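Local coordinates for Polyphosphate:AMP phosphotransferase (Pseudomonas aeruginosa PAO1, PDB 3CZP), which catalyses phosphate transfer from inorganic polyphosphate to AMP, making ADP in a magnesium-dependent reaction, and does the same less efficiently with GMP, at residues V9-D14 against V212-D217; E52-G57 against F154-K159; L148-W153 against G226-E231. One frame throughout, in Å; residues are numbered along the deposited sequence.

Contact 1. Residues V9-D14 against V212-D217; sequences VGHSID and VVEGAD
H11 and S12, in the loop leading into helix 15-39, run past E214 and D217 with CA atoms 6.7 Å (H11 to E214) and 5.5 Å (S12 to D217) apart. Residues 212-217 form the C-terminal end of 210-214, an outermost strand of the five-stranded parallel sheet of this P-loop-type α/β domain, and the turn after it. E214 suits its place because one carboxylate oxygen can accept several N-H groups. E214 OE1 takes G10 N on its syn lone pair, and H11 N, at 3.0 Å, from above the carboxylate plane. H11 ND1 is the third donor, 2.8 Å from E214 OE1. The ring stands at 90° to the carboxylate, yet OE1 lies close to the ring plane, at its edge. OE2 bonds to Q160. G10 suits the bend, since its phi of 101° would jam a CB against the preceding carbonyl. Farther along, D217 has CG anti to its own N (chi1 -170°), which carries the carboxylate over to the loop; OD2 receives I13 N and also caps helix 218-238 at Y220 N, while Y220 stacks on H11. A water joins the backbones, donating to H11 O at 3.0 Å and accepting from D217 N.

Contact 2. Residues E52-G57 against F154-K159; sequences EGAGKG and FHLSKK
A54 and F154 bring their backbones to within 5.4 Å, CA to CA, where a Walker A-like P-loop, ending in the first turn of helix 56-66, sits on the C-terminal end of strand 148-155. That strand neighbours 44-50, the strand leading into the loop, so the contact lies at the end of the sheet where the P-loop fold forms its phosphate-binding loop; this domain, however, seems to be catalytically inactive. The side chain of F154 carries much of the packing. Its CB meets the methyl of A54, CB to CB at 3.7 Å. With CG beside the backbone N (chi1 -69°), the ring then turns under the start of the helix. F154 CG meets K56 CG, and F154 CD2 touches the same K56 CG at 3.8 Å, whereas CD1 comes near A54 O and, farther out, CE1 lies near G55 O. K56 CA stands almost over the middle of the ring, 4.1 Å from the centroid and 6° off the normal, a CH-pi contact. The aromatic ring thus offers a flat floor to the turn; K56 meets it with its backbone and CG, and sends NZ back to G50 O. A54 O is buried here without a hydrogen-bond partner in the model. G53 and G55 have positive phi angles that would press a CB against the preceding carbonyl, so glycine fits both; A54 between them has a methyl small enough to settle on the strand. A54 CB lies 3.5 Å from F154 O and also meets L156 CG, while L156 CD1 reaches on to G53 O at 3.6 Å.

Contact 3. Residues L148-W153 against G226-E231; sequences LLFKFW and GRILLE
F150 and F152, alternate residues on one face of strand 148-155, meet I228 and L229 of helix 218-238. The helix belongs to one helix layer of the three-layer α/β/α sandwich and runs nearly antiparallel to the strand, at 165°, with the axes of the two short segments 10.2 Å apart. The tight part centres on one methyl. L229 CD2 lies over the face of the F150 ring, 3.5 Å from its centroid and 10° off the normal, and the same methyl touches F152 at the ring edge, with CE2 3.8 Å away. A leucine suits this place because one methyl of its branched end can touch two rings at once, one offering a face and the other an edge. L229 leaves its CA at an angle to the strand, but with CG beside the backbone N (chi1 -76°) the branch is brought round to the rings. I228 fills the next position: its CG2 methyl, anti to the backbone N, sits 3.7 Å from F152 CE1 and more loosely, at 4.1 Å, from F150 CD1. The F150 ring also presses on the helix backbone, CE1 approaching I228 O at 3.5 Å.

Away from this cluster the helix looks elsewhere. L230 turns its back on the strand and packs on L25, A28 and L29, so the helix has apolar contacts toward the sheet through I228 and L229 and toward helix 15-39 through L230. R227 and E231 are exposed, where charged groups can stay hydrated, though R227 also touches A21. No hydrogen bond joins the two segments. Cohesion between them is probably due mainly to dispersion, CH-pi attraction and the burial of apolar surface, with shape likely to matter more than polar pairing.

From the N terminus, residues 9-14 meet 212-217 much later in the chain, so contact 1 closes the longest loop. Contact 2 lies wholly within that loop, joining the turn 52-57 to 154-159. Contact 3 starts inside both loops, at 148-153, and finishes beyond them at 226-231, so it crosses each of the others. Residues 148-153 run on into 154-155 of the same strand, before the chain leaves it for helix 158-163. Sheet bonds from this strand to its neighbour 210-214 link all three: V213 N with W153 O, and H155 with V213 and G215. Together the contacts tie the entry to helix 15-39, the P-loop and helix 218-238 to adjoining strands of the N-terminal PPK2 domain.

Contact 1. Residues V9-D14 against V212-D217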
loop_
_atom_site.group_PDB
_atom_site.type_symbol
_atom_site.label_atom_id
_atom_site.label_comp_id
_atom_site.label_asym_id
_atom_site.label_seq_id
_atom_site.Cartn_x
_atom_site.Cartn_y
_atom_site.Cartn_z
ATOM N N VAL A 9 22.029 -36.373 13.874
ATOM C CA VAL A 9 23.288 -37.144 13.792
ATOM C C VAL A 9 24.524 -36.285 14.182
ATOM O O VAL A 9 25.590 -36.826 14.507
ATOM C CB VAL A 9 23.484 -37.788 12.358
ATOM C CG1 VAL A 9 24.864 -38.552 12.271
ATOM C CG2 VAL A 9 22.279 -38.725 11.985
ATOM N N GLY A 10 24.403 -34.954 14.150
ATOM C CA GLY A 10 25.486 -34.088 14.687
ATOM C C GLY A 10 26.404 -33.477 13.639
ATOM O O GLY A 10 27.638 -33.435 13.821
ATOM N N HIS A 11 25.800 -32.982 12.556
ATOM C CA HIS A 11 26.535 -32.346 11.443
ATOM C C HIS A 11 27.388 -31.157 11.930
ATOM O O HIS A 11 26.927 -30.375 12.750
ATOM C CB HIS A 11 25.569 -31.860 10.365
ATOM C CG HIS A 11 24.696 -32.918 9.781
ATOM N ND1 HIS A 11 23.515 -33.321 10.373
ATOM C CD2 HIS A 11 24.784 -33.603 8.613
ATOM C CE1 HIS A 11 22.926 -34.219 9.606
ATOM N NE2 HIS A 11 23.663 -34.398 8.526
ATOM N N SER A 12 28.619 -31.086 11.412
ATOM C CA SER A 12 29.686 -30.127 11.763
ATOM C C SER A 12 30.413 -29.739 10.493
ATOM O O SER A 12 30.612 -30.591 9.622
ATOM C CB SER A 12 30.816 -30.828 12.548
ATOM O OG SER A 12 30.618 -30.794 13.937
ATOM N N ILE A 13 30.930 -28.510 10.431
ATOM C CA ILE A 13 31.905 -28.146 9.404
ATOM C C ILE A 13 33.015 -27.382 10.106
ATOM O O ILE A 13 32.761 -26.481 10.904
ATOM C CB ILE A 13 31.298 -27.311 8.264
ATOM C CG1 ILE A 13 30.277 -28.147 7.492
ATOM C CG2 ILE A 13 32.378 -26.788 7.307
ATOM C CD1 ILE A 13 29.535 -27.356 6.426
ATOM N N ASP A 14 34.250 -27.771 9.810
ATOM C CA ASP A 14 35.435 -27.175 10.442
ATOM C C ASP A 14 35.646 -25.745 9.975
ATOM O O ASP A 14 35.251 -25.373 8.881
ATOM C CB ASP A 14 36.699 -28.040 10.212
ATOM C CG ASP A 14 37.296 -27.839 8.855
ATOM O OD1 ASP A 14 37.016 -28.646 7.936
ATOM O OD2 ASP A 14 38.009 -26.839 8.687
ATOM N N VAL A 212 15.250 -29.505 6.423
ATOM C CA VAL A 212 15.522 -29.651 7.845
ATOM C C VAL A 212 17.035 -29.543 8.046
ATOM O O VAL A 212 17.817 -30.349 7.534
ATOM C CB VAL A 212 14.977 -30.972 8.423
ATOM C CG1 VAL A 212 15.319 -31.072 9.929
ATOM C CG2 VAL A 212 13.453 -31.097 8.162
ATOM N N VAL A 213 17.451 -28.488 8.716
ATOM C CA VAL A 213 18.883 -28.204 8.869
ATOM C C VAL A 213 19.237 -28.305 10.330
ATOM O O VAL A 213 18.670 -27.562 11.143
ATOM C CB VAL A 213 19.209 -26.770 8.381
ATOM C CG1 VAL A 213 20.761 -26.491 8.473
ATOM C CG2 VAL A 213 18.683 -26.567 6.930
ATOM N N GLU A 214 20.143 -29.218 10.678
ATOM C CA GLU A 214 20.607 -29.331 12.053
ATOM C C GLU A 214 21.335 -28.051 12.509
ATOM O O GLU A 214 22.282 -27.580 11.867
ATOM C CB GLU A 214 21.524 -30.559 12.226
ATOM C CG GLU A 214 21.842 -30.802 13.700
ATOM C CD GLU A 214 22.597 -32.103 13.971
ATOM O OE1 GLU A 214 22.806 -32.889 13.010
ATOM O OE2 GLU A 214 22.962 -32.332 15.162
ATOM N N GLY A 215 20.891 -27.488 13.624
ATOM C CA GLY A 215 21.349 -26.171 14.029
ATOM C C GLY A 215 22.402 -26.111 15.117
ATOM O O GLY A 215 22.736 -25.024 15.613
ATOM N N ALA A 216 22.948 -27.259 15.489
ATOM C CA ALA A 216 23.843 -27.339 16.619
ATOM C C ALA A 216 25.176 -26.708 16.226
ATOM O O ALA A 216 25.767 -26.019 17.028
ATOM C CB ALA A 216 24.000 -28.787 17.083
ATOM N N ASP A 217 25.594 -26.896 14.974
ATOM C CA ASP A 217 26.805 -26.282 14.464
ATOM C C ASP A 217 26.540 -25.017 13.613
ATOM O O ASP A 217 25.958 -25.083 12.536
ATOM C CB ASP A 217 27.672 -27.315 13.725
ATOM C CG ASP A 217 29.041 -26.771 13.384
ATOM O OD1 ASP A 217 29.824 -26.461 14.305
ATOM O OD2 ASP A 217 29.374 -26.683 12.187
HETATM O O HOH W 1 24.490 -28.686 13.109
HETATM O O HOH W 2 32.562 -26.395 13.441
#

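Contact 2. Residues E52-G57 against F154-K159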
loop_
_atom_site.group_PDB
_atom_site.type_symbol
_atom_site.label_atom_id
_atom_site.label_comp_id
_atom_site.label_asym_id
_atom_site.label_seq_id
_atom_site.Cartn_x
_atom_site.Cartn_y
_atom_site.Cartn_z
ATOM N N GLU A 52 13.524 -23.219 18.981
ATOM C CA GLU A 52 14.131 -22.131 19.731
ATOM C C GLU A 52 15.589 -22.495 20.003
ATOM O O GLU A 52 15.883 -23.582 20.537
ATOM C CB GLU A 52 13.385 -22.004 21.065
ATOM C CG GLU A 52 13.995 -21.106 22.140
ATOM C CD GLU A 52 13.373 -19.729 22.204
ATOM O OE1 GLU A 52 13.138 -19.132 21.126
ATOM O OE2 GLU A 52 13.127 -19.263 23.360
ATOM N N GLY A 53 16.506 -21.608 19.611
ATOM C CA GLY A 53 17.926 -21.818 19.919
ATOM C C GLY A 53 18.700 -22.534 18.824
ATOM O O GLY A 53 19.896 -22.826 18.997
ATOM N N ALA A 54 18.033 -22.793 17.691
ATOM C CA ALA A 54 18.606 -23.549 16.593
ATOM C C ALA A 54 19.238 -22.663 15.535
ATOM O O ALA A 54 19.639 -23.157 14.470
ATOM C CB ALA A 54 17.544 -24.474 15.977
ATOM N N GLY A 55 19.341 -21.356 15.805
ATOM C CA GLY A 55 20.089 -20.463 14.957
ATOM C C GLY A 55 19.327 -19.797 13.835
ATOM O O GLY A 55 19.933 -19.392 12.816
ATOM N N LYS A 56 18.005 -19.692 14.005
ATOM C CA LYS A 56 17.125 -19.044 13.022
ATOM C C LYS A 56 17.531 -17.587 12.734
ATOM O O LYS A 56 17.782 -17.217 11.589
ATOM C CB LYS A 56 15.648 -19.107 13.494
ATOM C CG LYS A 56 15.110 -20.530 13.647
ATOM C CD LYS A 56 13.545 -20.626 14.007
ATOM C CE LYS A 56 13.240 -20.432 15.488
ATOM N NZ LYS A 56 11.729 -20.474 15.758
ATOM N N GLY A 57 17.543 -16.778 13.775
ATOM C CA GLY A 57 17.823 -15.373 13.665
ATOM C C GLY A 57 19.260 -15.116 13.354
ATOM O O GLY A 57 19.568 -14.321 12.490
ATOM N N PHE A 154 15.028 -25.204 11.188
ATOM C CA PHE A 154 16.215 -25.262 12.010
ATOM C C PHE A 154 15.962 -26.180 13.199
ATOM O O PHE A 154 15.040 -25.925 14.006
ATOM C CB PHE A 154 16.573 -23.851 12.498
ATOM C CG PHE A 154 17.065 -22.949 11.393
ATOM C CD1 PHE A 154 18.422 -22.719 11.209
ATOM C CD2 PHE A 154 16.175 -22.402 10.469
ATOM C CE1 PHE A 154 18.873 -21.951 10.150
ATOM C CE2 PHE A 154 16.636 -21.580 9.426
ATOM C CZ PHE A 154 17.961 -21.366 9.271
ATOM N N HIS A 155 16.743 -27.254 13.295
ATOM C CA HIS A 155 16.462 -28.302 14.248
ATOM C C HIS A 155 17.496 -28.430 15.364
ATOM O O HIS A 155 18.684 -28.292 15.126
ATOM C CB HIS A 155 16.420 -29.652 13.546
ATOM C CG HIS A 155 15.796 -30.708 14.380
ATOM N ND1 HIS A 155 14.523 -30.588 14.894
ATOM C CD2 HIS A 155 16.282 -31.884 14.842
ATOM C CE1 HIS A 155 14.238 -31.664 15.602
ATOM N NE2 HIS A 155 15.295 -32.459 15.593
ATOM N N LEU A 156 17.014 -28.799 16.559
ATOM C CA LEU A 156 17.850 -29.374 17.592
ATOM C C LEU A 156 17.093 -30.542 18.145
ATOM O O LEU A 156 15.868 -30.560 18.140
ATOM C CB LEU A 156 18.147 -28.380 18.722
ATOM C CG LEU A 156 18.944 -27.087 18.482
ATOM C CD1 LEU A 156 18.859 -26.188 19.745
ATOM C CD2 LEU A 156 20.388 -27.388 18.060
ATOM N N SER A 157 17.828 -31.536 18.611
ATOM C CA SER A 157 17.227 -32.622 19.361
ATOM C C SER A 157 16.961 -32.153 20.771
ATOM O O SER A 157 17.447 -31.125 21.231
ATOM C CB SER A 157 18.087 -33.896 19.350
ATOM O OG SER A 157 19.270 -33.694 20.074
ATOM N N LYS A 158 16.170 -32.958 21.456
ATOM C CA LYS A 158 15.788 -32.648 22.818
ATOM C C LYS A 158 17.018 -32.429 23.682
ATOM O O LYS A 158 17.091 -31.436 24.395
ATOM C CB LYS A 158 14.927 -33.767 23.363
ATOM C CG LYS A 158 14.183 -33.420 24.624
ATOM C CD LYS A 158 13.198 -34.495 24.899
ATOM C CE LYS A 158 12.393 -34.258 26.194
ATOM N NZ LYS A 158 11.291 -33.267 26.053
ATOM N N LYS A 159 17.969 -33.366 23.576
ATOM C CA LYS A 159 19.271 -33.350 24.266
ATOM C C LYS A 159 20.095 -32.117 23.924
ATOM O O LYS A 159 20.748 -31.542 24.790
ATOM C CB LYS A 159 20.094 -34.592 23.882
ATOM C CG LYS A 159 20.118 -35.675 24.922
ATOM C CD LYS A 159 21.109 -36.809 24.567
ATOM C CE LYS A 159 20.627 -38.179 25.107
ATOM N NZ LYS A 159 19.831 -38.046 26.361
#

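Contact 3. Residues L148-W153 against G226-E231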
loop_
_atom_site.group_PDB
_atom_site.type_symbol
_atom_site.label_atom_id
_atom_site.label_comp_id
_atom_site.label_asym_id
_atom_site.label_seq_id
_atom_site.Cartn_x
_atom_site.Cartn_y
_atom_site.Cartn_z
ATOM N N LEU A 148 9.701 -18.516 -6.194
ATOM C CA LEU A 148 10.681 -19.431 -5.658
ATOM C C LEU A 148 10.632 -19.416 -4.130
ATOM O O LEU A 148 11.024 -18.458 -3.485
ATOM C CB LEU A 148 12.084 -19.067 -6.170
ATOM C CG LEU A 148 13.248 -19.957 -5.730
ATOM C CD1 LEU A 148 13.130 -21.376 -6.301
ATOM C CD2 LEU A 148 14.612 -19.276 -6.078
ATOM N N LEU A 149 10.170 -20.536 -3.576
ATOM C CA LEU A 149 9.792 -20.649 -2.193
ATOM C C LEU A 149 10.679 -21.652 -1.490
ATOM O O LEU A 149 10.690 -22.864 -1.799
ATOM C CB LEU A 149 8.339 -21.108 -2.085
ATOM C CG LEU A 149 7.867 -21.394 -0.646
ATOM C CD1 LEU A 149 7.951 -20.141 0.237
ATOM C CD2 LEU A 149 6.455 -21.898 -0.642
ATOM N N PHE A 150 11.458 -21.160 -0.562
ATOM C CA PHE A 150 12.281 -21.995 0.299
ATOM C C PHE A 150 11.640 -22.085 1.685
ATOM O O PHE A 150 11.194 -21.062 2.216
ATOM C CB PHE A 150 13.658 -21.342 0.470
ATOM C CG PHE A 150 14.473 -21.279 -0.786
ATOM C CD1 PHE A 150 15.347 -22.340 -1.126
ATOM C CD2 PHE A 150 14.459 -20.139 -1.592
ATOM C CE1 PHE A 150 16.139 -22.251 -2.258
ATOM C CE2 PHE A 150 15.223 -20.082 -2.728
ATOM C CZ PHE A 150 16.055 -21.132 -3.065
ATOM N N LYS A 151 11.637 -23.270 2.315
ATOM C CA LYS A 151 11.227 -23.395 3.722
ATOM C C LYS A 151 12.326 -24.121 4.558
ATOM O O LYS A 151 12.677 -25.264 4.294
ATOM C CB LYS A 151 9.896 -24.126 3.843
ATOM C CG LYS A 151 8.820 -23.633 2.894
ATOM C CD LYS A 151 7.547 -24.301 3.162
ATOM C CE LYS A 151 7.240 -25.375 2.126
ATOM N NZ LYS A 151 6.082 -25.968 2.593
ATOM N N PHE A 152 12.815 -23.459 5.597
ATOM C CA PHE A 152 13.873 -24.006 6.387
ATOM C C PHE A 152 13.370 -24.235 7.772
ATOM O O PHE A 152 12.818 -23.326 8.425
ATOM C CB PHE A 152 15.129 -23.113 6.406
ATOM C CG PHE A 152 15.797 -22.971 5.097
ATOM C CD1 PHE A 152 16.641 -23.953 4.600
ATOM C CD2 PHE A 152 15.622 -21.811 4.347
ATOM C CE1 PHE A 152 17.262 -23.772 3.366
ATOM C CE2 PHE A 152 16.279 -21.617 3.139
ATOM C CZ PHE A 152 17.060 -22.581 2.643
ATOM N N TRP A 153 13.580 -25.458 8.221
ATOM C CA TRP A 153 13.348 -25.859 9.585
ATOM C C TRP A 153 14.684 -26.109 10.285
ATOM O O TRP A 153 15.372 -27.081 10.012
ATOM C CB TRP A 153 12.481 -27.132 9.617
ATOM C CG TRP A 153 12.258 -27.688 11.025
ATOM C CD1 TRP A 153 13.147 -28.354 11.780
ATOM C CD2 TRP A 153 11.067 -27.604 11.793
ATOM N NE1 TRP A 153 12.608 -28.663 13.006
ATOM C CE2 TRP A 153 11.317 -28.220 13.024
ATOM C CE3 TRP A 153 9.808 -27.050 11.567
ATOM C CZ2 TRP A 153 10.345 -28.356 13.988
ATOM C CZ3 TRP A 153 8.848 -27.168 12.559
ATOM C CH2 TRP A 153 9.117 -27.806 13.728
ATOM N N GLY A 226 22.795 -21.483 2.979
ATOM C CA GLY A 226 23.315 -20.648 1.882
ATOM C C GLY A 226 23.529 -21.415 0.595
ATOM O O GLY A 226 23.241 -20.910 -0.494
ATOM N N ARG A 227 24.051 -22.634 0.717
ATOM C CA ARG A 227 24.227 -23.544 -0.435
ATOM C C ARG A 227 22.888 -23.911 -1.056
ATOM O O ARG A 227 22.752 -23.963 -2.272
ATOM C CB ARG A 227 24.926 -24.831 0.006
ATOM C CG ARG A 227 26.414 -24.636 0.286
ATOM C CD ARG A 227 27.008 -25.891 0.888
ATOM N NE ARG A 227 28.436 -25.871 0.693
ATOM C CZ ARG A 227 29.284 -26.609 1.382
ATOM N NH1 ARG A 227 28.849 -27.431 2.310
ATOM N NH2 ARG A 227 30.569 -26.507 1.115
ATOM N N ILE A 228 21.912 -24.217 -0.200
ATOM C CA ILE A 228 20.561 -24.570 -0.691
ATOM C C ILE A 228 19.943 -23.374 -1.458
ATOM O O ILE A 228 19.371 -23.538 -2.553
ATOM C CB ILE A 228 19.646 -25.069 0.454
ATOM C CG1 ILE A 228 20.114 -26.465 0.961
ATOM C CG2 ILE A 228 18.151 -25.152 0.022
ATOM C CD1 ILE A 228 19.567 -26.805 2.402
ATOM N N LEU A 229 20.035 -22.180 -0.871
ATOM C CA LEU A 229 19.568 -20.970 -1.522
ATOM C C LEU A 229 20.254 -20.732 -2.901
ATOM O O LEU A 229 19.577 -20.434 -3.885
ATOM C CB LEU A 229 19.830 -19.769 -0.637
ATOM C CG LEU A 229 18.935 -19.521 0.568
ATOM C CD1 LEU A 229 19.464 -18.218 1.188
ATOM C CD2 LEU A 229 17.402 -19.427 0.208
ATOM N N LEU A 230 21.594 -20.830 -2.946
ATOM C CA LEU A 230 22.314 -20.623 -4.195
ATOM C C LEU A 230 21.871 -21.583 -5.251
ATOM O O LEU A 230 21.603 -21.201 -6.384
ATOM C CB LEU A 230 23.861 -20.716 -4.005
ATOM C CG LEU A 230 24.647 -20.444 -5.267
ATOM C CD1 LEU A 230 24.570 -18.937 -5.664
ATOM C CD2 LEU A 230 26.105 -20.967 -5.087
ATOM N N GLU A 231 21.799 -22.856 -4.894
ATOM C CA GLU A 231 21.417 -23.893 -5.845
ATOM C C GLU A 231 20.052 -23.639 -6.416
ATOM O O GLU A 231 19.847 -23.704 -7.649
ATOM C CB GLU A 231 21.432 -25.261 -5.160
ATOM C CG GLU A 231 21.295 -26.419 -6.107
ATOM C CD GLU A 231 21.491 -27.776 -5.408
ATOM O OE1 GLU A 231 22.102 -27.830 -4.287
ATOM O OE2 GLU A 231 21.050 -28.796 -5.997
#